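Local atomic coordinates of kinesin-like protein KIF19 (Mus musculus, PDB entry 5GSZ), a protein that walks toward microtubule plus ends as a kinesin-8 motor and depolymerizes microtubules at ciliary tips, thereby regulating the length of motile cilia. Residues 152-157 and 215-220. Sequence-based numbering, arbitrary orientation.
Sequences EIYNEM and QTSSRS
Tyr154, where strand 142-154 ends and a type I' turn leads back into strand 157-160, lies beside Ser220 with the CA atoms 4.9 Å apart, just as the loop 215-220 leaves its type I turn to enter strand 220-232. On the same side of the sheet, Glu152 reaches out with its CG anti to the backbone N (chi1 -169°), and Ser220 OG donates to the anti lone pair of Glu152 OE2 over 2.5 Å. The other carboxylate oxygen, OE1, pairs with Arg159 and Thr207, so both oxygens are held. An alanine in place of Glu152 would probably leave the Ser220 hydroxyl and the Arg159 charge without their mate. The Tyr154 ring presents its edge to the loop, Ser217 OG lying in the ring plane 3.1 Å from CE1. That same OG accepts from Arg219 N in an ST turn. Farther out, Arg219 NH2 bonds Asn155 OD1 at 2.9 Å, nearly in line with the amide C=O, while NE adds a weak bond to the same oxygen. The run Ser217 to Ser220 belongs to kinesin switch I, the loop that senses the nucleotide's γ-phosphate; here, beside Mg-ADP, it is joined to the end of strand 142-154.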
loop_
_atom_site.group_PDB
_atom_site.type_symbol
_atom_site.label_atom_id
_atom_site.label_comp_id
_atom_site.label_asym_id
_atom_site.label_seq_id
_atom_site.Cartn_x
_atom_site.Cartn_y
_atom_site.Cartn_z
ATOM N N GLU A 152 -7.061 1.933 11.157
ATOM C CA GLU A 152 -7.700 0.919 10.336
ATOM C C GLU A 152 -8.909 1.506 9.631
ATOM O O GLU A 152 -9.581 2.387 10.165
ATOM C CB GLU A 152 -8.154 -0.276 11.162
ATOM C CG GLU A 152 -8.582 -1.486 10.343
ATOM C CD GLU A 152 -9.072 -2.616 11.220
ATOM O OE1 GLU A 152 -9.922 -2.345 12.101
ATOM O OE2 GLU A 152 -8.562 -3.755 11.066
ATOM N N ILE A 153 -9.154 1.029 8.413
ATOM C CA ILE A 153 -10.464 1.092 7.770
ATOM C C ILE A 153 -10.926 -0.344 7.566
ATOM O O ILE A 153 -10.282 -1.120 6.846
ATOM C CB ILE A 153 -10.439 1.848 6.432
ATOM C CG1 ILE A 153 -9.590 3.109 6.542
ATOM C CG2 ILE A 153 -11.858 2.235 6.026
ATOM C CD1 ILE A 153 -9.363 3.772 5.204
ATOM N N TYR A 154 -12.019 -0.702 8.221
ATOM C CA TYR A 154 -12.601 -2.034 8.138
ATOM C C TYR A 154 -14.079 -1.844 7.852
ATOM O O TYR A 154 -14.806 -1.303 8.689
ATOM C CB TYR A 154 -12.391 -2.821 9.432
ATOM C CG TYR A 154 -12.986 -4.190 9.350
ATOM C CD1 TYR A 154 -12.247 -5.263 8.865
ATOM C CD2 TYR A 154 -14.307 -4.411 9.712
ATOM C CE1 TYR A 154 -12.808 -6.518 8.764
ATOM C CE2 TYR A 154 -14.876 -5.650 9.614
ATOM C CZ TYR A 154 -14.129 -6.704 9.142
ATOM O OH TYR A 154 -14.713 -7.948 9.051
ATOM N N ASN A 155 -14.531 -2.286 6.686
ATOM C CA ASN A 155 -15.926 -2.099 6.296
ATOM C C ASN A 155 -16.339 -0.647 6.506
ATOM O O ASN A 155 -17.337 -0.342 7.160
ATOM C CB ASN A 155 -16.852 -3.046 7.064
ATOM C CG ASN A 155 -16.816 -4.455 6.528
ATOM O OD1 ASN A 155 -16.544 -4.676 5.349
ATOM N ND2 ASN A 155 -17.093 -5.422 7.392
ATOM N N GLU A 156 -15.513 0.255 5.993
ATOM C CA GLU A 156 -15.733 1.697 6.052
ATOM C C GLU A 156 -15.842 2.240 7.471
ATOM O O GLU A 156 -16.255 3.390 7.644
ATOM C CB GLU A 156 -16.966 2.099 5.239
ATOM C CG GLU A 156 -16.862 1.649 3.800
ATOM C CD GLU A 156 -15.640 2.225 3.120
ATOM O OE1 GLU A 156 -15.528 3.469 3.066
ATOM O OE2 GLU A 156 -14.774 1.436 2.674
ATOM N N MET A 157 -15.456 1.465 8.487
ATOM C CA MET A 157 -15.360 1.959 9.859
ATOM C C MET A 157 -13.898 2.229 10.205
ATOM O O MET A 157 -13.027 1.381 9.975
ATOM C CB MET A 157 -15.959 0.966 10.856
ATOM C CG MET A 157 -17.351 0.445 10.492
ATOM S SD MET A 157 -18.702 1.649 10.535
ATOM C CE MET A 157 -18.849 1.962 12.284
ATOM N N GLN A 215 -6.274 -14.108 13.897
ATOM C CA GLN A 215 -5.877 -13.750 12.536
ATOM C C GLN A 215 -6.505 -12.420 12.134
ATOM O O GLN A 215 -7.646 -12.155 12.502
ATOM C CB GLN A 215 -6.279 -14.844 11.550
ATOM N N THR A 216 -5.756 -11.597 11.387
ATOM C CA THR A 216 -6.239 -10.306 10.898
ATOM C C THR A 216 -7.163 -10.498 9.703
ATOM O O THR A 216 -6.841 -11.248 8.773
ATOM C CB THR A 216 -5.070 -9.408 10.485
ATOM O OG1 THR A 216 -4.310 -9.017 11.638
ATOM C CG2 THR A 216 -5.567 -8.154 9.738
ATOM N N SER A 217 -8.299 -9.801 9.712
ATOM C CA SER A 217 -9.230 -9.904 8.599
ATOM C C SER A 217 -8.562 -9.534 7.283
ATOM O O SER A 217 -7.737 -8.614 7.212
ATOM C CB SER A 217 -10.441 -9.007 8.816
ATOM O OG SER A 217 -11.188 -8.910 7.611
ATOM N N SER A 218 -8.931 -10.276 6.236
ATOM C CA SER A 218 -8.532 -9.972 4.873
ATOM C C SER A 218 -9.130 -8.665 4.373
ATOM O O SER A 218 -8.781 -8.232 3.266
ATOM C CB SER A 218 -8.936 -11.119 3.941
ATOM O OG SER A 218 -10.346 -11.325 3.940
ATOM N N ARG A 219 -10.000 -8.027 5.158
ATOM C CA ARG A 219 -10.710 -6.829 4.735
ATOM C C ARG A 219 -10.266 -5.583 5.492
ATOM O O ARG A 219 -11.005 -4.598 5.553
ATOM C CB ARG A 219 -12.208 -7.040 4.908
ATOM C CG ARG A 219 -12.660 -8.452 4.599
ATOM C CD ARG A 219 -14.171 -8.531 4.691
ATOM N NE ARG A 219 -14.760 -7.253 4.312
ATOM C CZ ARG A 219 -15.212 -6.972 3.096
ATOM N NH1 ARG A 219 -15.150 -7.888 2.142
ATOM N NH2 ARG A 219 -15.723 -5.779 2.836
ATOM N N SER A 220 -9.084 -5.605 6.077
ATOM C CA SER A 220 -8.609 -4.524 6.920
ATOM C C SER A 220 -7.538 -3.750 6.163
ATOM O O SER A 220 -6.477 -4.305 5.856
ATOM C CB SER A 220 -8.067 -5.081 8.228
ATOM O OG SER A 220 -7.327 -4.089 8.894
#